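Local atomic coordinates of Vlm2 (Streptomyces tsusimaensis, PDB entry 6ECB), a protein that takes part in nonribosomal synthesis of the depsipeptide valinomycin, its thioesterase domain, the part described here, probably releasing the product through an acyl-enzyme intermediate. Residues D37-V42 with G104-G109; K62-I67 with L288-C293. One frame throughout, in Å; residues are numbered along the deposited sequence.

Both contacts belong to the single thioesterase domain, and their centres lie about 8 Å apart on the same side of the chain's centre. Along the chain they interleave: 37-42, 62-67, 104-109, then 288-293. Interaction 1 joins neighbouring parallel strands, 40-44 and 105-110, in the seven-stranded sheet; interaction 2 ties the loop leading into strand 67-71, on the other side of strand 40-44, to helix 281-293. They meet where Pro39 O accepts a probable hydrogen bond from Gly65 N, and where Tyr106 OH probably bonds Cys293 O. Elements from both ends of the sequence thus converge at the start of the strand that leads toward the probable nucleophile elbow.

Interaction 1: D37-V42 with G104-G109; sequences DGPGIV and GVYIGG
Gly40 N donates to Gly104 O over 2.8 Å, in the plane of that carbonyl, and so begins the ladder between 37-42 and 104-109. The next rung runs back: Tyr106 N reaches Gly40 O from well above its carbonyl plane, 45° out of it. Val42 N then gives its hydrogen to Tyr106 O, and Gly108 N closes the series on Val42 O at 2.9 Å. Donors alternate between the strands, and each acceptor of the last three bonds also receives a CA-H contact, the closer two being Ile41 CA to Tyr106 O and Ile107 CA to Val42 O, both 3.3 Å.

This is the parallel pairing of an alpha/beta-hydrolase sheet, in which strand 105-110 runs on into a GxSxG pattern consistent with a nucleophile elbow; Gly109 is its first glycine, and Ser111 the likely nucleophile. The axes of strands 40-42 and 105-109 cross at -30°, 4.3 Å apart at their closest.

Side chains sort onto the two faces of the sheet. On one, the Tyr106 ring lies beside Pro39, pointing the same way, with CE2 3.9 Å from Pro39 CB. Gly40 O sits at the ring edge, in its plane, 3.4 Å from Tyr106 CD2. With CG beside its own backbone N (chi1 -66°), the ring is carried back along the strand toward Pro39, and its hydroxyl meets Cys293 O. Ile41 shares this face, its CG1 near Tyr106 CB and its CG2 reaching toward Gly108 N. On the other face Val42 CG2 meets Val105 CG1 at 3.9 Å; the latter methyl lies anti to the backbone N, which carries it forward along the strand to Val42. Ile107 joins them there, and beyond it helix 112-126 packs against its side chain through Ala117, Leu120 and Leu124.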
ATOM      1  N   ASP A  37     -15.405  16.036   3.220  1.00 57.98           N
ATOM      2  CA  ASP A  37     -15.180  16.912   2.081  1.00 41.04           C
ATOM      3  C   ASP A  37     -13.753  16.748   1.570  1.00 30.33           C
ATOM      4  O   ASP A  37     -12.821  16.524   2.347  1.00 35.31           O
ATOM      5  CB  ASP A  37     -15.426  18.376   2.450  1.00 65.76           C
ATOM      6  CG  ASP A  37     -16.902  18.716   2.541  1.00 77.45           C
ATOM      7  OD1 ASP A  37     -17.729  18.008   1.924  1.00 79.13           O
ATOM      8  OD2 ASP A  37     -17.229  19.700   3.230  1.00 83.86           O
ATOM      9  N   GLY A  38     -13.587  16.889   0.259  1.00 34.97           N
ATOM     10  CA  GLY A  38     -12.274  16.840  -0.345  1.00 30.73           C
ATOM     11  C   GLY A  38     -12.164  15.698  -1.336  1.00 22.42           C
ATOM     12  O   GLY A  38     -13.084  14.885  -1.483  1.00 25.04           O
ATOM     13  N   PRO A  39     -11.026  15.612  -2.013  1.00 21.17           N
ATOM     14  CA  PRO A  39     -10.820  14.540  -2.993  1.00 22.70           C
ATOM     15  C   PRO A  39     -10.728  13.183  -2.327  1.00 25.35           C
ATOM     16  O   PRO A  39     -10.482  13.053  -1.129  1.00 21.28           O
ATOM     17  CB  PRO A  39      -9.497  14.896  -3.644  1.00 23.93           C
ATOM     18  CG  PRO A  39      -8.821  15.761  -2.667  1.00 24.67           C
ATOM     19  CD  PRO A  39      -9.849  16.488  -1.905  1.00 24.33           C
ATOM     20  N   GLY A  40     -10.894  12.181  -3.136  1.00 19.67           N
ATOM     21  CA  GLY A  40     -10.767  10.808  -2.685  1.00 20.10           C
ATOM     22  C   GLY A  40      -9.396  10.244  -2.920  1.00 18.28           C
ATOM     23  O   GLY A  40      -8.568  10.808  -3.635  1.00 18.99           O
ATOM     24  N   ILE A  41      -9.139   9.089  -2.291  1.00 18.71           N
ATOM     25  CA  ILE A  41      -7.953   8.296  -2.585  1.00 15.72           C
ATOM     26  C   ILE A  41      -8.356   6.833  -2.583  1.00 17.65           C
ATOM     27  O   ILE A  41      -9.073   6.378  -1.673  1.00 19.27           O
ATOM     28  CB  ILE A  41      -6.790   8.445  -1.570  1.00 17.98           C
ATOM     29  CG1 ILE A  41      -6.439   9.893  -1.294  1.00 21.61           C
ATOM     30  CG2 ILE A  41      -5.572   7.661  -2.095  1.00 19.35           C
ATOM     31  CD1 ILE A  41      -5.490  10.017  -0.045  1.00 22.66           C
ATOM     32  N   VAL A  42      -7.866   6.102  -3.581  1.00 16.60           N
ATOM     33  CA  VAL A  42      -7.923   4.644  -3.614  1.00 15.82           C
ATOM     34  C   VAL A  42      -6.493   4.147  -3.499  1.00 14.88           C
ATOM     35  O   VAL A  42      -5.663   4.389  -4.393  1.00 16.16           O
ATOM     36  CB  VAL A  42      -8.560   4.103  -4.903  1.00 18.72           C
ATOM     37  CG1 VAL A  42      -8.550   2.587  -4.860  1.00 19.42           C
ATOM     38  CG2 VAL A  42      -9.985   4.637  -5.082  1.00 21.17           C
ATOM     39  N   GLY A 104     -11.374  13.905  -9.294  1.00 20.70           N
ATOM     40  CA  GLY A 104     -11.418  14.127  -7.865  1.00 22.56           C
ATOM     41  C   GLY A 104     -10.909  12.977  -7.016  1.00 23.25           C
ATOM     42  O   GLY A 104     -11.037  13.041  -5.785  1.00 25.17           O
ATOM     43  N   VAL A 105     -10.373  11.916  -7.622  1.00 19.13           N
ATOM     44  CA  VAL A 105      -9.950  10.725  -6.881  1.00 17.91           C
ATOM     45  C   VAL A 105      -8.522  10.382  -7.273  1.00 17.74           C
ATOM     46  O   VAL A 105      -8.241  10.124  -8.449  1.00 17.63           O
ATOM     47  CB  VAL A 105     -10.865   9.518  -7.157  1.00 19.87           C
ATOM     48  CG1 VAL A 105     -10.411   8.316  -6.321  1.00 19.16           C
ATOM     49  CG2 VAL A 105     -12.295   9.879  -6.853  1.00 22.11           C
ATOM     50  N   TYR A 106      -7.631  10.358  -6.290  1.00 15.57           N
ATOM     51  CA  TYR A 106      -6.268   9.905  -6.482  1.00 16.11           C
ATOM     52  C   TYR A 106      -6.182   8.390  -6.410  1.00 16.65           C
ATOM     53  O   TYR A 106      -6.976   7.730  -5.730  1.00 16.39           O
ATOM     54  CB  TYR A 106      -5.359  10.440  -5.392  1.00 16.15           C
ATOM     55  CG  TYR A 106      -5.155  11.920  -5.361  1.00 17.65           C
ATOM     56  CD1 TYR A 106      -4.140  12.502  -6.098  1.00 19.69           C
ATOM     57  CD2 TYR A 106      -5.958  12.734  -4.569  1.00 19.35           C
ATOM     58  CE1 TYR A 106      -3.911  13.884  -6.049  1.00 20.62           C
ATOM     59  CE2 TYR A 106      -5.745  14.125  -4.500  1.00 20.07           C
ATOM     60  CZ  TYR A 106      -4.710  14.680  -5.259  1.00 20.02           C
ATOM     61  OH  TYR A 106      -4.467  16.025  -5.219  1.00 22.94           O
ATOM     62  N   ILE A 107      -5.146   7.854  -7.048  1.00 15.32           N
ATOM     63  CA  ILE A 107      -4.680   6.503  -6.788  1.00 14.63           C
ATOM     64  C   ILE A 107      -3.397   6.624  -5.985  1.00 16.37           C
ATOM     65  O   ILE A 107      -2.549   7.458  -6.303  1.00 17.70           O
ATOM     66  CB  ILE A 107      -4.424   5.705  -8.083  1.00 14.99           C
ATOM     67  CG1 ILE A 107      -5.569   5.829  -9.101  1.00 16.98           C
ATOM     68  CG2 ILE A 107      -4.179   4.256  -7.736  1.00 16.22           C
ATOM     69  CD1 ILE A 107      -6.954   5.457  -8.628  1.00 18.07           C
ATOM     70  N   GLY A 108      -3.236   5.788  -4.949  1.00 16.16           N
ATOM     71  CA  GLY A 108      -2.039   5.850  -4.138  1.00 17.29           C
ATOM     72  C   GLY A 108      -1.525   4.475  -3.763  1.00 15.88           C
ATOM     73  O   GLY A 108      -2.235   3.472  -3.861  1.00 16.89           O
ATOM     74  N   GLY A 109      -0.273   4.450  -3.317  1.00 14.36           N
ATOM     75  CA  GLY A 109       0.276   3.200  -2.809  1.00 15.27           C
ATOM     76  C   GLY A 109       1.632   3.318  -2.160  1.00 15.14           C
ATOM     77  O   GLY A 109       2.435   4.184  -2.521  1.00 16.56           O
TER

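Interaction 2: K62-I67 with L288-C293; sequences KGFGEI and LLDRHC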
ATOM      1  N   LYS A  62      -7.196  14.711   7.065  1.00 23.81           N
ATOM      2  CA  LYS A  62      -8.287  15.640   7.278  1.00 23.37           C
ATOM      3  C   LYS A  62      -8.760  16.316   6.005  1.00 31.11           C
ATOM      4  O   LYS A  62      -9.834  16.928   6.016  1.00 29.59           O
ATOM      5  CB  LYS A  62      -7.864  16.717   8.285  1.00 27.38           C
ATOM      6  CG  LYS A  62      -7.564  16.129   9.657  1.00 40.56           C
ATOM      7  CD  LYS A  62      -7.391  17.196  10.743  1.00 50.32           C
ATOM      8  CE  LYS A  62      -6.131  16.965  11.574  1.00 70.92           C
ATOM      9  NZ  LYS A  62      -4.872  17.213  10.789  1.00 84.38           N
ATOM     10  N   GLY A  63      -7.997  16.234   4.928  1.00 24.33           N
ATOM     11  CA  GLY A  63      -8.294  17.004   3.737  1.00 27.48           C
ATOM     12  C   GLY A  63      -8.906  16.198   2.613  1.00 24.51           C
ATOM     13  O   GLY A  63      -8.949  16.667   1.466  1.00 24.79           O
ATOM     14  N   PHE A  64      -9.387  14.991   2.916  1.00 23.60           N
ATOM     15  CA  PHE A  64      -9.881  14.089   1.889  1.00 22.68           C
ATOM     16  C   PHE A  64     -11.294  13.648   2.224  1.00 24.11           C
ATOM     17  O   PHE A  64     -11.718  13.654   3.387  1.00 29.49           O
ATOM     18  CB  PHE A  64      -8.950  12.880   1.730  1.00 21.85           C
ATOM     19  CG  PHE A  64      -7.611  13.247   1.198  1.00 18.83           C
ATOM     20  CD1 PHE A  64      -6.623  13.742   2.035  1.00 21.13           C
ATOM     21  CD2 PHE A  64      -7.344  13.145  -0.147  1.00 21.02           C
ATOM     22  CE1 PHE A  64      -5.382  14.117   1.530  1.00 19.50           C
ATOM     23  CE2 PHE A  64      -6.115  13.508  -0.658  1.00 22.49           C
ATOM     24  CZ  PHE A  64      -5.127  13.984   0.169  1.00 20.15           C
ATOM     25  N   GLY A  65     -12.032  13.288   1.185  1.00 22.36           N
ATOM     26  CA  GLY A  65     -13.383  12.820   1.352  1.00 25.65           C
ATOM     27  C   GLY A  65     -13.407  11.321   1.586  1.00 30.16           C
ATOM     28  O   GLY A  65     -13.299  10.847   2.723  1.00 35.06           O
ATOM     29  N   GLU A  66     -13.559  10.561   0.514  1.00 26.87           N
ATOM     30  CA  GLU A  66     -13.670   9.110   0.609  1.00 24.13           C
ATOM     31  C   GLU A  66     -12.301   8.488   0.408  1.00 23.53           C
ATOM     32  O   GLU A  66     -11.676   8.692  -0.639  1.00 24.11           O
ATOM     33  CB  GLU A  66     -14.623   8.589  -0.457  1.00 25.05           C
ATOM     34  CG  GLU A  66     -16.036   9.113  -0.309  1.00 31.58           C
ATOM     35  CD  GLU A  66     -16.988   8.458  -1.286  1.00 51.63           C
ATOM     36  OE1 GLU A  66     -16.527   7.679  -2.151  1.00 38.99           O
ATOM     37  OE2 GLU A  66     -18.196   8.726  -1.183  1.00 51.08           O
ATOM     38  N   ILE A  67     -11.861   7.705   1.380  1.00 19.68           N
ATOM     39  CA  ILE A  67     -10.614   6.959   1.279  1.00 19.32           C
ATOM     40  C   ILE A  67     -10.956   5.483   1.226  1.00 21.23           C
ATOM     41  O   ILE A  67     -11.589   4.956   2.148  1.00 23.05           O
ATOM     42  CB  ILE A  67      -9.679   7.248   2.453  1.00 21.12           C
ATOM     43  CG1 ILE A  67      -9.376   8.744   2.507  1.00 29.66           C
ATOM     44  CG2 ILE A  67      -8.394   6.478   2.284  1.00 22.61           C
ATOM     45  CD1 ILE A  67      -8.824   9.170   3.809  1.00 32.95           C
ATOM     46  N   LEU A 288       1.092  16.394   5.503  1.00 22.40           N
ATOM     47  CA  LEU A 288       1.725  16.760   4.240  1.00 24.96           C
ATOM     48  C   LEU A 288       0.898  16.314   3.037  1.00 23.82           C
ATOM     49  O   LEU A 288       0.830  17.037   2.028  1.00 22.48           O
ATOM     50  CB  LEU A 288       3.140  16.176   4.198  1.00 24.86           C
ATOM     51  CG  LEU A 288       4.100  16.929   5.121  1.00 31.24           C
ATOM     52  CD1 LEU A 288       5.367  16.139   5.408  1.00 31.71           C
ATOM     53  CD2 LEU A 288       4.449  18.266   4.524  1.00 34.14           C
ATOM     54  N   LEU A 289       0.279  15.129   3.097  1.00 20.53           N
ATOM     55  CA  LEU A 289      -0.656  14.749   2.034  1.00 20.60           C
ATOM     56  C   LEU A 289      -1.816  15.727   1.971  1.00 21.26           C
ATOM     57  O   LEU A 289      -2.253  16.129   0.883  1.00 21.56           O
ATOM     58  CB  LEU A 289      -1.217  13.340   2.248  1.00 20.55           C
ATOM     59  CG  LEU A 289      -0.639  12.187   1.464  1.00 24.88           C
ATOM     60  CD1 LEU A 289       0.797  11.981   1.894  1.00 30.51           C
ATOM     61  CD2 LEU A 289      -1.467  10.919   1.707  1.00 26.83           C
ATOM     62  N   ASP A 290      -2.338  16.114   3.134  1.00 21.65           N
ATOM     63  CA  ASP A 290      -3.409  17.101   3.162  1.00 21.81           C
ATOM     64  C   ASP A 290      -2.963  18.390   2.490  1.00 24.42           C
ATOM     65  O   ASP A 290      -3.692  18.970   1.674  1.00 24.27           O
ATOM     66  CB  ASP A 290      -3.832  17.412   4.595  1.00 24.52           C
ATOM     67  CG  ASP A 290      -4.724  16.357   5.218  1.00 25.21           C
ATOM     68  OD1 ASP A 290      -5.315  15.525   4.512  1.00 24.71           O
ATOM     69  OD2 ASP A 290      -4.854  16.399   6.476  1.00 23.88           O
ATOM     70  N   ARG A 291      -1.767  18.864   2.840  1.00 24.24           N
ATOM     71  CA  ARG A 291      -1.301  20.155   2.339  1.00 25.67           C
ATOM     72  C   ARG A 291      -1.064  20.120   0.838  1.00 25.52           C
ATOM     73  O   ARG A 291      -1.410  21.076   0.129  1.00 26.63           O
ATOM     74  CB  ARG A 291      -0.008  20.553   3.051  1.00 25.55           C
ATOM     75  CG  ARG A 291       0.609  21.861   2.546  1.00 42.81           C
ATOM     76  CD  ARG A 291       1.940  22.153   3.254  1.00 62.72           C
ATOM     77  NE  ARG A 291       1.861  21.879   4.691  1.00 74.39           N
ATOM     78  CZ  ARG A 291       2.914  21.762   5.495  1.00 82.41           C
ATOM     79  NH1 ARG A 291       4.146  21.900   5.012  1.00 85.13           N
ATOM     80  NH2 ARG A 291       2.736  21.500   6.784  1.00 80.77           N
ATOM     81  N   HIS A 292      -0.435  19.051   0.346  1.00 22.79           N
ATOM     82  CA  HIS A 292      -0.020  18.986  -1.045  1.00 23.67           C
ATOM     83  C   HIS A 292      -1.093  18.454  -1.976  1.00 26.36           C
ATOM     84  O   HIS A 292      -1.108  18.840  -3.154  1.00 24.76           O
ATOM     85  CB  HIS A 292       1.239  18.135  -1.177  1.00 25.38           C
ATOM     86  CG  HIS A 292       2.456  18.812  -0.655  1.00 31.30           C
ATOM     87  ND1 HIS A 292       3.217  19.669  -1.422  1.00 32.90           N
ATOM     88  CD2 HIS A 292       3.042  18.771   0.563  1.00 29.84           C
ATOM     89  CE1 HIS A 292       4.221  20.126  -0.696  1.00 38.61           C
ATOM     90  NE2 HIS A 292       4.139  19.598   0.511  1.00 33.66           N
ATOM     91  N   CYS A 293      -1.988  17.596  -1.488  1.00 21.23           N
ATOM     92  CA  CYS A 293      -2.943  16.901  -2.339  1.00 20.90           C
ATOM     93  C   CYS A 293      -4.391  17.055  -1.928  1.00 22.26           C
ATOM     94  O   CYS A 293      -5.270  16.798  -2.755  1.00 20.85           O
ATOM     95  CB  CYS A 293      -2.620  15.406  -2.393  1.00 21.52           C
ATOM     96  SG  CYS A 293      -1.010  15.075  -3.163  1.00 22.56           S
TER
HETATM   97  O   HOH W   1      -3.771  15.386   8.750  1.00 29.04           O
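Leu289 meets Phe64 through its backbone as well as its side chain: its carbonyl O lies at the ring edge, 3.7 Å from Phe64 CZ, while its CB approaches Phe64 CE1. One residue on, the Asp290 carboxylate, brought round by a CG beside its own backbone N (chi1 -78°), grips two successive backbone amides. OD2 takes Lys62 N at 2.9 Å through its syn lone pair, and OD1 takes a weaker, more bent bond from Gly63 N at 2.8 Å (144° at the hydrogen). OD1 also sits near the plane of the Phe64 ring at its edge, 3.3 Å from Phe64 CE1, where the positive rim of the ring probably favours it; ring and carboxylate planes lie 32° apart. A water donates to Asp290 OD2 and accepts from Lys62 NZ, whose chain bends at its outer torsions; Lys62 NZ stays 4.4 Å from Asp290 OD2, too far for a direct salt bridge. At Cys293, CB touches Phe64 CZ at 3.9 Å. The C-terminal part of helix 281-293 is thereby fastened to the loop between helix 55-60 and strand 67-71, with Phe64 also resting on Ile41 of strand 40-44, and Leu289 and Cys293 packing on Phe240 of strand 237-241.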